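Local coordinates for protein AvtR (PDB 4HV0) that is a transcriptional regulator from a filamentous virus of hyperthermophilic archaea that probably binds DNA through a ribbon-helix-helix fold, at residues 22-30 and 63-71. Numbering follows the deposited sequence.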
# COMPACT_ATOMS: atom_id res chain seq x y z
N THR A 22 6.58 -11.91 6.03
CA THR A 22 5.33 -11.20 6.35
C THR A 22 4.39 -11.15 5.18
O THR A 22 4.73 -11.54 4.07
CB THR A 22 5.61 -9.74 6.75
OG1 THR A 22 6.66 -9.24 5.91
CG2 THR A 22 5.98 -9.63 8.24
N SER A 23 3.19 -10.63 5.43
CA SER A 23 2.21 -10.44 4.38
C SER A 23 2.40 -9.12 3.59
O SER A 23 3.19 -8.27 3.98
CB SER A 23 0.83 -10.47 5.01
OG SER A 23 0.73 -9.42 5.94
N VAL A 24 1.67 -8.98 2.49
CA VAL A 24 1.66 -7.76 1.70
C VAL A 24 1.05 -6.59 2.49
O VAL A 24 1.59 -5.47 2.44
CB VAL A 24 0.97 -7.98 0.33
CG1 VAL A 24 0.71 -6.68 -0.42
CG2 VAL A 24 1.87 -8.86 -0.53
N PRO A 25 -0.02 -6.82 3.27
CA PRO A 25 -0.49 -5.74 4.13
C PRO A 25 0.49 -5.29 5.23
O PRO A 25 0.46 -4.13 5.63
CB PRO A 25 -1.75 -6.32 4.77
CG PRO A 25 -2.25 -7.28 3.77
CD PRO A 25 -1.00 -7.91 3.20
N ALA A 26 1.32 -6.19 5.73
CA ALA A 26 2.32 -5.81 6.72
C ALA A 26 3.33 -4.84 6.09
O ALA A 26 3.75 -3.86 6.70
CB ALA A 26 3.03 -7.04 7.29
N VAL A 27 3.69 -5.12 4.86
CA VAL A 27 4.64 -4.28 4.13
C VAL A 27 4.00 -2.87 3.90
O VAL A 27 4.62 -1.84 4.20
CB VAL A 27 5.06 -5.03 2.83
CG1 VAL A 27 5.91 -4.19 1.90
CG2 VAL A 27 5.79 -6.31 3.19
N ILE A 28 2.76 -2.81 3.42
CA ILE A 28 2.07 -1.52 3.26
C ILE A 28 2.01 -0.77 4.58
O ILE A 28 2.38 0.40 4.61
CB ILE A 28 0.64 -1.70 2.74
CG1 ILE A 28 0.67 -2.13 1.28
CG2 ILE A 28 -0.20 -0.45 2.91
CD1 ILE A 28 -0.68 -2.69 0.88
N ARG A 29 1.61 -1.43 5.67
CA ARG A 29 1.62 -0.80 7.00
C ARG A 29 2.99 -0.27 7.39
O ARG A 29 3.09 0.85 7.90
CB ARG A 29 1.10 -1.69 8.09
CG ARG A 29 -0.41 -1.69 8.15
CD ARG A 29 -0.93 -2.20 9.49
NE ARG A 29 -0.58 -3.60 9.69
CZ ARG A 29 -1.21 -4.64 9.12
NH1 ARG A 29 -2.25 -4.46 8.30
NH2 ARG A 29 -0.79 -5.87 9.37
N LYS A 30 4.05 -1.00 7.09
CA LYS A 30 5.39 -0.51 7.42
C LYS A 30 5.74 0.74 6.62
O LYS A 30 6.24 1.72 7.19
CB LYS A 30 6.43 -1.62 7.23
CG LYS A 30 7.84 -1.26 7.72
CD LYS A 30 8.61 -2.50 8.18
CE LYS A 30 10.12 -2.27 8.28
NZ LYS A 30 10.89 -2.65 7.06
N TYR A 63 -4.96 -4.95 -8.17
CA TYR A 63 -5.12 -5.74 -6.95
C TYR A 63 -5.80 -4.93 -5.87
O TYR A 63 -5.48 -3.79 -5.65
CB TYR A 63 -3.77 -6.27 -6.49
CG TYR A 63 -3.19 -7.31 -7.43
CD1 TYR A 63 -3.26 -8.67 -7.15
CD2 TYR A 63 -2.57 -6.92 -8.62
CE1 TYR A 63 -2.73 -9.61 -8.02
CE2 TYR A 63 -2.04 -7.84 -9.49
CZ TYR A 63 -2.11 -9.19 -9.19
OH TYR A 63 -1.57 -10.10 -10.07
N ARG A 64 -6.78 -5.54 -5.21
CA ARG A 64 -7.47 -4.94 -4.08
C ARG A 64 -6.86 -5.51 -2.79
O ARG A 64 -6.91 -6.71 -2.56
CB ARG A 64 -8.96 -5.28 -4.12
CG ARG A 64 -9.73 -4.60 -5.24
CD ARG A 64 -11.16 -4.28 -4.81
NE ARG A 64 -11.87 -3.53 -5.85
CZ ARG A 64 -11.67 -2.24 -6.14
NH1 ARG A 64 -10.76 -1.51 -5.49
NH2 ARG A 64 -12.38 -1.67 -7.11
N ILE A 65 -6.27 -4.66 -1.96
CA ILE A 65 -5.56 -5.11 -0.76
C ILE A 65 -6.28 -4.69 0.51
O ILE A 65 -6.57 -3.51 0.72
CB ILE A 65 -4.13 -4.56 -0.71
CG1 ILE A 65 -3.28 -5.12 -1.83
CG2 ILE A 65 -3.47 -4.96 0.60
CD1 ILE A 65 -1.92 -4.46 -1.95
N ASN A 66 -6.54 -5.67 1.38
CA ASN A 66 -7.18 -5.42 2.67
C ASN A 66 -6.19 -4.85 3.68
O ASN A 66 -5.73 -5.54 4.59
CB ASN A 66 -7.86 -6.68 3.23
CG ASN A 66 -9.38 -6.57 3.25
OD1 ASN A 66 -9.94 -5.55 2.86
ND2 ASN A 66 -10.04 -7.61 3.71
N CYS A 67 -5.82 -3.60 3.47
CA CYS A 67 -5.00 -2.93 4.44
C CYS A 67 -5.95 -2.34 5.46
O CYS A 67 -6.85 -1.58 5.10
CB CYS A 67 -4.17 -1.84 3.80
SG CYS A 67 -2.90 -1.29 4.94
N LYS A 68 -5.79 -2.77 6.71
CA LYS A 68 -6.53 -2.26 7.86
C LYS A 68 -5.55 -1.62 8.85
O LYS A 68 -4.64 -2.29 9.31
CB LYS A 68 -7.27 -3.40 8.57
CG LYS A 68 -8.26 -4.15 7.71
CD LYS A 68 -9.22 -4.99 8.55
CE LYS A 68 -10.19 -5.75 7.67
NZ LYS A 68 -11.07 -6.64 8.47
N LEU A 69 -5.76 -0.34 9.12
CA LEU A 69 -5.06 0.47 10.12
C LEU A 69 -6.07 0.90 11.18
O LEU A 69 -7.27 0.81 10.97
CB LEU A 69 -4.51 1.73 9.44
CG LEU A 69 -3.28 1.73 8.54
CD1 LEU A 69 -3.15 3.07 7.83
CD2 LEU A 69 -2.02 1.46 9.33
N GLU A 70 -5.58 1.37 12.33
CA GLU A 70 -6.45 2.01 13.32
C GLU A 70 -7.23 3.10 12.61
O GLU A 70 -6.67 3.78 11.76
CB GLU A 70 -5.63 2.64 14.45
CG GLU A 70 -4.80 1.69 15.28
CD GLU A 70 -3.92 2.39 16.29
OE1 GLU A 70 -4.02 3.62 16.52
OE2 GLU A 70 -3.08 1.71 16.87
N LYS A 71 -8.48 3.30 12.97
CA LYS A 71 -9.32 4.26 12.28
C LYS A 71 -8.68 5.65 12.22
O LYS A 71 -8.76 6.31 11.20
CB LYS A 71 -10.74 4.32 12.91
CG LYS A 71 -11.59 3.08 12.58
CD LYS A 71 -12.95 3.05 13.30
CE LYS A 71 -13.79 1.82 12.90
NZ LYS A 71 -15.26 2.05 12.71
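I28 and I65 meet tip to tip at the apolar centre. I28 CD1 lies 3.6 Å from I65 CD1 and is equally near I65 CG2. V24 joins from one turn earlier in helix 24-36. It lies roughly perpendicular to I65, with its CG1 3.8 Å from I65 CD1. With I65 chi1 at -66° and chi2 extended, CD1 reaches both V24 and I28. L13 of helix 7-19 touches V24 and I28, A17 touches V24, and V5 of strand 3-6 packs on I65. The P25 ring borders this group. Its CG sits 4.1 Å from I65 CG2 and also faces the backbone carbonyl of N66.

Strand 60-65 ends here, and an inverse gamma turn centred on N66 leads the chain on along the helix. C67 SG lies anti to its backbone N (chi1 -166°) and packs 3.5 Å from I28 CG2, with R29 CG beside it. V3 of strand 3-6 also touches C67.

Further out, R29 and L69 run alongside each other, pointing opposite ways. L69 CD2 rests 3.7 Å from R29 CG, against the aliphatic part of the arginine. The R29 chain bends at chi3 (-64°), and P25 O and A26 N lie above one face of the guanidinium, toward its rim. At the polar edge R29 NH1 makes a weak, bent bond to K68 O, 3.4 Å long, and that oxygen's position is less certain.

The contact sets helix 24-36 against the chain leaving strand 60-65, the antiparallel partner of strand 3-6. Each strand precedes two helices, consistent with one chain building the paired ribbon that two subunits form in classical ribbon-helix-helix proteins. The one bond across is weak, so contact between methyl groups and the C67 sulfur probably holds the segments more than polar pairing does.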